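Local coordinates for putative transcriptional regulator (Streptomyces coelicolor, PDB 2HXI), which probably binds regulatory DNA as a transcription factor of the TetR family, with a predicted helix-turn-helix near its N-terminus, at residues Asp82-Ser87 with Glu111-Gln116; Val105-Arg110 with Ala221-Ile226. One frame throughout, in Å; residues are numbered along the deposited sequence.

Interaction 1 (Asp82-Ser87 with Glu111-Gln116); sequences DRILLS and ESFGQQ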
ATOM      1  N   ASP B  82       5.955 -16.336  -3.140  1.00 22.02           N
ATOM      2  CA  ASP B  82       5.348 -17.116  -4.224  1.00 22.22           C
ATOM      3  C   ASP B  82       4.531 -18.283  -3.716  1.00 23.23           C
ATOM      4  O   ASP B  82       3.461 -18.580  -4.258  1.00 21.83           O
ATOM      5  CB  ASP B  82       6.360 -17.606  -5.288  1.00 23.87           C
ATOM      6  CG  ASP B  82       5.639 -18.129  -6.556  1.00 24.79           C
ATOM      7  OD1 ASP B  82       5.305 -17.266  -7.419  1.00 23.83           O
ATOM      8  OD2 ASP B  82       5.331 -19.359  -6.654  1.00 25.32           O
ATOM      9  N   ARG B  83       5.008 -18.965  -2.661  1.00 21.13           N
ATOM     10  CA  ARG B  83       4.254 -20.070  -2.118  1.00 21.99           C
ATOM     11  C   ARG B  83       2.912 -19.618  -1.579  1.00 21.75           C
ATOM     12  O   ARG B  83       1.957 -20.416  -1.545  1.00 22.94           O
ATOM     13  CB  ARG B  83       5.036 -20.799  -0.990  1.00 23.00           C
ATOM     14  CG  ARG B  83       6.450 -21.125  -1.306  1.00 26.19           C
ATOM     15  CD  ARG B  83       6.469 -22.105  -2.514  1.00 29.16           C
ATOM     16  NE  ARG B  83       5.801 -23.400  -2.231  1.00 33.17           N
ATOM     17  CZ  ARG B  83       5.645 -24.369  -3.141  1.00 35.72           C
ATOM     18  NH1 ARG B  83       6.061 -24.158  -4.414  1.00 35.76           N
ATOM     19  NH2 ARG B  83       5.078 -25.524  -2.801  1.00 34.59           N
ATOM     20  N   ILE B  84       2.859 -18.385  -1.043  1.00 21.77           N
ATOM     21  CA  ILE B  84       1.600 -17.815  -0.549  1.00 21.17           C
ATOM     22  C   ILE B  84       0.627 -17.563  -1.694  1.00 22.01           C
ATOM     23  O   ILE B  84      -0.567 -17.848  -1.562  1.00 22.79           O
ATOM     24  CB  ILE B  84       1.814 -16.470   0.247  1.00 20.56           C
ATOM     25  CG1 ILE B  84       2.811 -16.669   1.434  1.00 22.92           C
ATOM     26  CG2 ILE B  84       0.508 -15.912   0.774  1.00 20.47           C
ATOM     27  CD1 ILE B  84       2.485 -17.788   2.383  1.00 24.17           C
ATOM     28  N   LEU B  85       1.123 -17.031  -2.809  1.00 21.57           N
ATOM     29  CA  LEU B  85       0.250 -16.963  -3.994  1.00 21.97           C
ATOM     30  C   LEU B  85      -0.271 -18.356  -4.363  1.00 22.02           C
ATOM     31  O   LEU B  85      -1.431 -18.519  -4.724  1.00 22.75           O
ATOM     32  CB  LEU B  85       1.015 -16.371  -5.168  1.00 22.55           C
ATOM     33  CG  LEU B  85       1.598 -14.972  -5.007  1.00 26.21           C
ATOM     34  CD1 LEU B  85       2.383 -14.546  -6.283  1.00 29.19           C
ATOM     35  CD2 LEU B  85       0.460 -14.051  -4.738  1.00 26.39           C
ATOM     36  N   LEU B  86       0.607 -19.374  -4.320  1.00 21.70           N
ATOM     37  CA  LEU B  86       0.214 -20.689  -4.749  1.00 22.93           C
ATOM     38  C   LEU B  86      -0.921 -21.206  -3.895  1.00 22.54           C
ATOM     39  O   LEU B  86      -1.947 -21.698  -4.425  1.00 23.87           O
ATOM     40  CB  LEU B  86       1.438 -21.622  -4.723  1.00 23.52           C
ATOM     41  CG  LEU B  86       1.173 -23.067  -5.177  1.00 24.84           C
ATOM     42  CD1 LEU B  86       0.730 -23.129  -6.622  1.00 28.63           C
ATOM     43  CD2 LEU B  86       2.439 -23.905  -4.976  1.00 25.55           C
ATOM     44  N   SER B  87      -0.791 -21.048  -2.572  1.00 23.78           N
ATOM     45  CA  SER B  87      -1.871 -21.489  -1.696  1.00 26.00           C
ATOM     46  C   SER B  87      -3.119 -20.626  -1.834  1.00 24.63           C
ATOM     47  O   SER B  87      -4.239 -21.131  -1.670  1.00 26.19           O
ATOM     48  CB  SER B  87      -1.431 -21.664  -0.237  1.00 26.64           C
ATOM     49  OG  SER B  87      -1.034 -20.447   0.343  1.00 32.17           O
ATOM     50  N   GLU B 111      -6.779 -12.751   1.865  1.00 19.12           N
ATOM     51  CA  GLU B 111      -6.922 -13.709   2.963  1.00 21.70           C
ATOM     52  C   GLU B 111      -5.617 -14.449   3.192  1.00 20.03           C
ATOM     53  O   GLU B 111      -5.133 -14.531   4.320  1.00 20.53           O
ATOM     54  CB  GLU B 111      -8.174 -14.578   2.727  1.00 22.37           C
ATOM     55  CG  GLU B 111      -8.111 -16.077   2.724  1.00 31.10           C
ATOM     56  CD  GLU B 111      -9.504 -16.639   2.213  1.00 32.02           C
ATOM     57  OE1 GLU B 111      -9.663 -17.000   0.980  1.00 35.15           O
ATOM     58  OE2 GLU B 111     -10.434 -16.636   3.076  1.00 42.10           O
ATOM     59  N   SER B 112      -4.998 -14.926   2.114  1.00 18.68           N
ATOM     60  CA  SER B 112      -3.731 -15.646   2.236  1.00 19.59           C
ATOM     61  C   SER B 112      -2.622 -14.829   2.879  1.00 20.83           C
ATOM     62  O   SER B 112      -1.785 -15.365   3.641  1.00 22.11           O
ATOM     63  CB  SER B 112      -3.306 -16.187   0.873  1.00 19.38           C
ATOM     64  OG  SER B 112      -4.188 -17.251   0.519  1.00 22.20           O
ATOM     65  N   PHE B 113      -2.538 -13.548   2.543  1.00 19.36           N
ATOM     66  CA  PHE B 113      -1.525 -12.699   3.164  1.00 19.67           C
ATOM     67  C   PHE B 113      -1.881 -12.221   4.595  1.00 20.96           C
ATOM     68  O   PHE B 113      -1.029 -11.673   5.290  1.00 21.93           O
ATOM     69  CB  PHE B 113      -1.166 -11.540   2.236  1.00 19.75           C
ATOM     70  CG  PHE B 113      -0.230 -11.946   1.142  1.00 19.66           C
ATOM     71  CD1 PHE B 113       1.115 -12.219   1.431  1.00 21.84           C
ATOM     72  CD2 PHE B 113      -0.661 -12.088  -0.166  1.00 16.78           C
ATOM     73  CE1 PHE B 113       2.023 -12.618   0.415  1.00 20.57           C
ATOM     74  CE2 PHE B 113       0.226 -12.469  -1.200  1.00 18.11           C
ATOM     75  CZ  PHE B 113       1.586 -12.755  -0.913  1.00 20.70           C
ATOM     76  N   GLY B 114      -3.128 -12.456   5.001  1.00 22.21           N
ATOM     77  CA  GLY B 114      -3.668 -11.937   6.278  1.00 23.84           C
ATOM     78  C   GLY B 114      -2.756 -12.239   7.461  1.00 24.50           C
ATOM     79  O   GLY B 114      -2.513 -11.371   8.290  1.00 25.22           O
ATOM     80  N   GLN B 115      -2.254 -13.461   7.552  1.00 25.68           N
ATOM     81  CA  GLN B 115      -1.381 -13.800   8.681  1.00 27.54           C
ATOM     82  C   GLN B 115       0.096 -13.813   8.278  1.00 26.34           C
ATOM     83  O   GLN B 115       0.928 -14.293   9.049  1.00 26.79           O
ATOM     84  CB  GLN B 115      -1.761 -15.154   9.293  1.00 29.36           C
ATOM     85  CG  GLN B 115      -3.154 -15.228   9.943  1.00 35.62           C
ATOM     86  CD  GLN B 115      -3.201 -14.442  11.223  1.00 42.43           C
ATOM     87  OE1 GLN B 115      -3.818 -13.376  11.270  1.00 46.22           O
ATOM     88  NE2 GLN B 115      -2.511 -14.930  12.267  1.00 44.18           N
ATOM     89  N   GLN B 116       0.422 -13.228   7.114  1.00 23.14           N
ATOM     90  CA  GLN B 116       1.784 -13.227   6.594  1.00 22.19           C
ATOM     91  C   GLN B 116       2.220 -11.800   6.223  1.00 20.61           C
ATOM     92  O   GLN B 116       2.634 -11.539   5.074  1.00 21.32           O
ATOM     93  CB  GLN B 116       1.943 -14.188   5.392  1.00 21.15           C
ATOM     94  CG  GLN B 116       1.757 -15.657   5.711  1.00 22.01           C
ATOM     95  CD  GLN B 116       3.041 -16.265   6.254  1.00 23.00           C
ATOM     96  OE1 GLN B 116       3.918 -15.537   6.723  1.00 22.65           O
ATOM     97  NE2 GLN B 116       3.170 -17.602   6.135  1.00 19.95           N
TER
HETATM   98  O   HOH W   1      -2.997 -19.252   1.907  1.00 36.89           O

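Interaction 2 (Val105-Arg110 with Ala221-Ile226); sequences VALRLR and AAFEEI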
ATOM      1  N   VAL B 105     -10.253 -13.646  -6.836  1.00 16.73           N
ATOM      2  CA  VAL B 105      -8.820 -13.697  -6.704  1.00 16.23           C
ATOM      3  C   VAL B 105      -8.283 -12.646  -5.681  1.00 16.86           C
ATOM      4  O   VAL B 105      -7.488 -12.971  -4.820  1.00 15.93           O
ATOM      5  CB  VAL B 105      -8.154 -13.508  -8.081  1.00 18.16           C
ATOM      6  CG1 VAL B 105      -6.591 -13.324  -7.950  1.00 19.33           C
ATOM      7  CG2 VAL B 105      -8.506 -14.683  -8.992  1.00 17.44           C
ATOM      8  N   ALA B 106      -8.655 -11.368  -5.836  1.00 16.28           N
ATOM      9  CA  ALA B 106      -8.227 -10.318  -4.915  1.00 16.60           C
ATOM     10  C   ALA B 106      -8.550 -10.726  -3.427  1.00 16.70           C
ATOM     11  O   ALA B 106      -7.680 -10.570  -2.516  1.00 17.18           O
ATOM     12  CB  ALA B 106      -8.948  -9.035  -5.273  1.00 17.67           C
ATOM     13  N   LEU B 107      -9.746 -11.287  -3.180  1.00 16.91           N
ATOM     14  CA  LEU B 107     -10.074 -11.685  -1.797  1.00 17.20           C
ATOM     15  C   LEU B 107      -9.192 -12.829  -1.325  1.00 17.67           C
ATOM     16  O   LEU B 107      -8.833 -12.872  -0.113  1.00 19.17           O
ATOM     17  CB  LEU B 107     -11.551 -12.078  -1.635  1.00 17.34           C
ATOM     18  CG  LEU B 107     -12.461 -10.861  -1.927  1.00 18.28           C
ATOM     19  CD1 LEU B 107     -13.939 -11.314  -1.821  1.00 22.95           C
ATOM     20  CD2 LEU B 107     -12.176  -9.677  -1.039  1.00 24.75           C
ATOM     21  N   ARG B 108      -8.904 -13.786  -2.232  1.00 15.80           N
ATOM     22  CA  ARG B 108      -8.104 -14.948  -1.850  1.00 17.53           C
ATOM     23  C   ARG B 108      -6.716 -14.450  -1.509  1.00 17.02           C
ATOM     24  O   ARG B 108      -6.122 -14.912  -0.563  1.00 17.70           O
ATOM     25  CB  ARG B 108      -8.037 -16.028  -2.925  1.00 17.35           C
ATOM     26  CG  ARG B 108      -9.275 -16.945  -2.893  1.00 21.59           C
ATOM     27  CD  ARG B 108      -9.282 -17.805  -4.145  1.00 25.63           C
ATOM     28  NE  ARG B 108     -10.127 -19.024  -4.042  1.00 27.34           N
ATOM     29  CZ  ARG B 108      -9.682 -20.243  -3.769  1.00 31.84           C
ATOM     30  NH1 ARG B 108     -10.551 -21.254  -3.738  1.00 35.51           N
ATOM     31  NH2 ARG B 108      -8.385 -20.472  -3.524  1.00 29.21           N
ATOM     32  N   LEU B 109      -6.196 -13.505  -2.291  1.00 14.79           N
ATOM     33  CA  LEU B 109      -4.872 -13.004  -2.021  1.00 16.41           C
ATOM     34  C   LEU B 109      -4.855 -12.270  -0.692  1.00 15.57           C
ATOM     35  O   LEU B 109      -3.883 -12.412   0.072  1.00 17.50           O
ATOM     36  CB  LEU B 109      -4.422 -12.027  -3.132  1.00 13.37           C
ATOM     37  CG  LEU B 109      -4.137 -12.640  -4.521  1.00 17.72           C
ATOM     38  CD1 LEU B 109      -3.962 -11.494  -5.546  1.00 16.32           C
ATOM     39  CD2 LEU B 109      -2.842 -13.533  -4.469  1.00 17.80           C
ATOM     40  N   ARG B 110      -5.889 -11.447  -0.417  1.00 15.75           N
ATOM     41  CA  ARG B 110      -5.911 -10.700   0.815  1.00 16.46           C
ATOM     42  C   ARG B 110      -5.953 -11.705   2.003  1.00 18.85           C
ATOM     43  O   ARG B 110      -5.281 -11.510   3.043  1.00 19.58           O
ATOM     44  CB  ARG B 110      -7.115  -9.765   0.836  1.00 16.91           C
ATOM     45  CG  ARG B 110      -7.135  -8.952   2.118  1.00 18.99           C
ATOM     46  CD  ARG B 110      -8.286  -7.966   2.174  1.00 20.71           C
ATOM     47  NE  ARG B 110      -8.351  -7.387   3.506  1.00 22.07           N
ATOM     48  CZ  ARG B 110      -9.145  -7.828   4.460  1.00 26.02           C
ATOM     49  NH1 ARG B 110      -9.959  -8.850   4.208  1.00 27.39           N
ATOM     50  NH2 ARG B 110      -9.099  -7.235   5.653  1.00 26.49           N
ATOM     51  N   ALA B 221     -13.652  -3.766   4.605  1.00 20.23           N
ATOM     52  CA  ALA B 221     -14.695  -3.114   3.807  1.00 20.21           C
ATOM     53  C   ALA B 221     -14.087  -2.134   2.808  1.00 18.61           C
ATOM     54  O   ALA B 221     -14.561  -2.044   1.629  1.00 19.33           O
ATOM     55  CB  ALA B 221     -15.738  -2.363   4.752  1.00 19.80           C
ATOM     56  N   ALA B 222     -13.101  -1.359   3.286  1.00 16.80           N
ATOM     57  CA  ALA B 222     -12.419  -0.373   2.415  1.00 15.59           C
ATOM     58  C   ALA B 222     -11.800  -1.156   1.236  1.00 15.96           C
ATOM     59  O   ALA B 222     -12.013  -0.759   0.090  1.00 14.25           O
ATOM     60  CB  ALA B 222     -11.352   0.363   3.133  1.00 15.43           C
ATOM     61  N   PHE B 223     -11.092  -2.270   1.517  1.00 14.46           N
ATOM     62  CA  PHE B 223     -10.533  -3.108   0.409  1.00 15.06           C
ATOM     63  C   PHE B 223     -11.592  -3.433  -0.660  1.00 15.95           C
ATOM     64  O   PHE B 223     -11.413  -3.199  -1.857  1.00 14.93           O
ATOM     65  CB  PHE B 223     -10.024  -4.439   0.967  1.00 14.98           C
ATOM     66  CG  PHE B 223      -9.360  -5.333  -0.107  1.00 13.52           C
ATOM     67  CD1 PHE B 223      -8.014  -5.138  -0.397  1.00 16.12           C
ATOM     68  CD2 PHE B 223     -10.064  -6.380  -0.685  1.00 17.09           C
ATOM     69  CE1 PHE B 223      -7.364  -5.957  -1.328  1.00 17.91           C
ATOM     70  CE2 PHE B 223      -9.429  -7.205  -1.569  1.00 19.82           C
ATOM     71  CZ  PHE B 223      -8.078  -6.975  -1.891  1.00 15.62           C
ATOM     72  N   GLU B 224     -12.705  -4.008  -0.229  1.00 16.21           N
ATOM     73  CA  GLU B 224     -13.733  -4.399  -1.149  1.00 16.73           C
ATOM     74  C   GLU B 224     -14.339  -3.239  -1.952  1.00 15.89           C
ATOM     75  O   GLU B 224     -14.591  -3.358  -3.163  1.00 15.10           O
ATOM     76  CB  GLU B 224     -14.792  -5.156  -0.364  1.00 19.04           C
ATOM     77  CG  GLU B 224     -14.228  -6.533   0.053  1.00 22.59           C
ATOM     78  CD  GLU B 224     -15.216  -7.370   0.821  1.00 32.97           C
ATOM     79  OE1 GLU B 224     -16.387  -7.439   0.385  1.00 36.26           O
ATOM     80  OE2 GLU B 224     -14.792  -7.993   1.834  1.00 36.34           O
ATOM     81  N   GLU B 225     -14.550  -2.103  -1.301  1.00 15.96           N
ATOM     82  CA  GLU B 225     -15.177  -0.942  -1.951  1.00 16.76           C
ATOM     83  C   GLU B 225     -14.243  -0.244  -2.941  1.00 15.92           C
ATOM     84  O   GLU B 225     -14.657   0.220  -4.025  1.00 17.13           O
ATOM     85  CB  GLU B 225     -15.706   0.048  -0.897  1.00 15.82           C
ATOM     86  CG  GLU B 225     -16.921  -0.504  -0.141  1.00 20.97           C
ATOM     87  CD  GLU B 225     -17.280   0.339   1.088  1.00 21.62           C
ATOM     88  OE1 GLU B 225     -17.060   1.552   1.049  1.00 25.37           O
ATOM     89  OE2 GLU B 225     -17.796  -0.275   2.078  1.00 33.72           O
ATOM     90  N   ILE B 226     -12.991  -0.222  -2.588  1.00 14.95           N
ATOM     91  CA  ILE B 226     -11.980   0.393  -3.460  1.00 14.98           C
ATOM     92  C   ILE B 226     -11.781  -0.530  -4.662  1.00 14.81           C
ATOM     93  O   ILE B 226     -11.654  -0.079  -5.828  1.00 13.82           O
ATOM     94  CB  ILE B 226     -10.664   0.626  -2.667  1.00 16.03           C
ATOM     95  CG1 ILE B 226     -10.793   1.760  -1.608  1.00 14.81           C
ATOM     96  CG2 ILE B 226      -9.491   0.902  -3.621  1.00 14.28           C
ATOM     97  CD1 ILE B 226      -9.704   1.708  -0.562  1.00 15.50           C
TER

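Interaction 1 (Asp82-Ser87 with Glu111-Gln116)
Ile84 sets its CG2 methyl over the middle of the Phe113 ring, a CH-pi contact of 3.6 Å from Ile84 CG2 to the ring centroid, only 11° off the ring normal. With CG2 anti to the backbone N, this methyl points across to the ring. It also packs on Ser112, with Ile84 CG2 3.8 Å from Ser112 CB. The CG1-CD1 branch runs to the Gln116 amide instead, where Ile84 CD1 lies 3.8 Å from Gln116 NE2, a van der Waals contact. Leu85 comes to the ring at its edge, with Leu85 CD2 3.9 Å from Phe113 CE2. The ring of Phe113 also stacks with that of Trp123 in helix 117-126.

Helix 73-88 follows the predicted helix-turn-helix, and helix 98-113 belongs to the C-terminal region of this TetR-family fold. The contact therefore joins the helix after the putative DNA-binding part to the C-terminal region. A type I beta turn runs from Phe113 to Gln116, the N-cap residue of helix 117-126.

No hydrogen bond links the two segments directly. One water bridges the hydroxyls, 2.8 Å from Ser87 OG and 2.7 Å from Ser112 OG. The amide of Gln116 reaches helix 31-43, where Gln116 NE2 donates to Ala39 O.

Interaction 2 (Val105-Arg110 with Ala221-Ile226)
Phe223 reaches from helix 219-237 to the surface of helix 98-113, between Ala106, Leu107 and Arg110. The two helix segments run nearly antiparallel, at 154°, with their axes 11.3 Å apart. That spacing is bridged by long side chains. Phe223 CG is anti to the backbone N (chi1 -177°), which sends the ring across to the other helix.

The side chain meets its partners in order. Phe223 CB lies 4.1 Å from Arg110 CD. At CG the same methylene comes closer, with Arg110 CD 3.6 Å from Phe223 CG. This CD carbon sits over the centre of one ring face, 13° off the normal, and makes a CH-pi contact. Further out, Phe223 CE2 meets Leu107 CD2 at 3.7 Å, and this methyl comes at the ring edge, near its plane. The tip, Phe223 CZ, is 3.7 Å from Ala106 O and 4.1 Å from Ala106 CB. Arg110 CB is also near CZ, so the arginine and the phenylalanine run past each other in opposite directions.

Leu107 CD2 also touches the aliphatic part of Glu224, 3.9 Å from Glu224 CG. The carboxylate of Glu224 makes no salt bridge with Arg110. Arg110 NH2 instead pairs with Glu172 of helix 154-173. Both helices belong to the all-helical C-terminal region of the TetR-type fold. Helix 219-237 packs on helix 98-113 and also on the second subunit, where Glu225 forms a salt bridge with Arg160 of that subunit.

No hydrogen bond crosses between the two segments. The arginine contributes mainly its aliphatic stem, since its guanidinium is at best a weak cation-pi partner of the ring. The contact is thus apolar in character, CH-pi and van der Waals packing, and the charge of Arg110 is directed to Glu172.

Overall arrangement
Helix 98-113 is common to both interactions. Interaction 2 uses its residues 105-110, and interaction 1 uses residues 111-116, at the C-terminal end of that helix and just beyond. Their centres are about 14 Å apart, and the two touch through Leu85 and Leu109, with Leu85 CD2 3.4 Å from Leu109 CD2. Along the chain the segments alternate: 82-87, 105-110, 111-116, then 221-226. Interaction 1 joins the shared helix to helix 73-88, next to the predicted DNA-binding part. Interaction 2 joins it to helix 219-237, which also meets the second subunit. Helix 98-113 thus lies between helix 73-88 and a helix of the dimer interface, a layout consistent with TetR-family regulators.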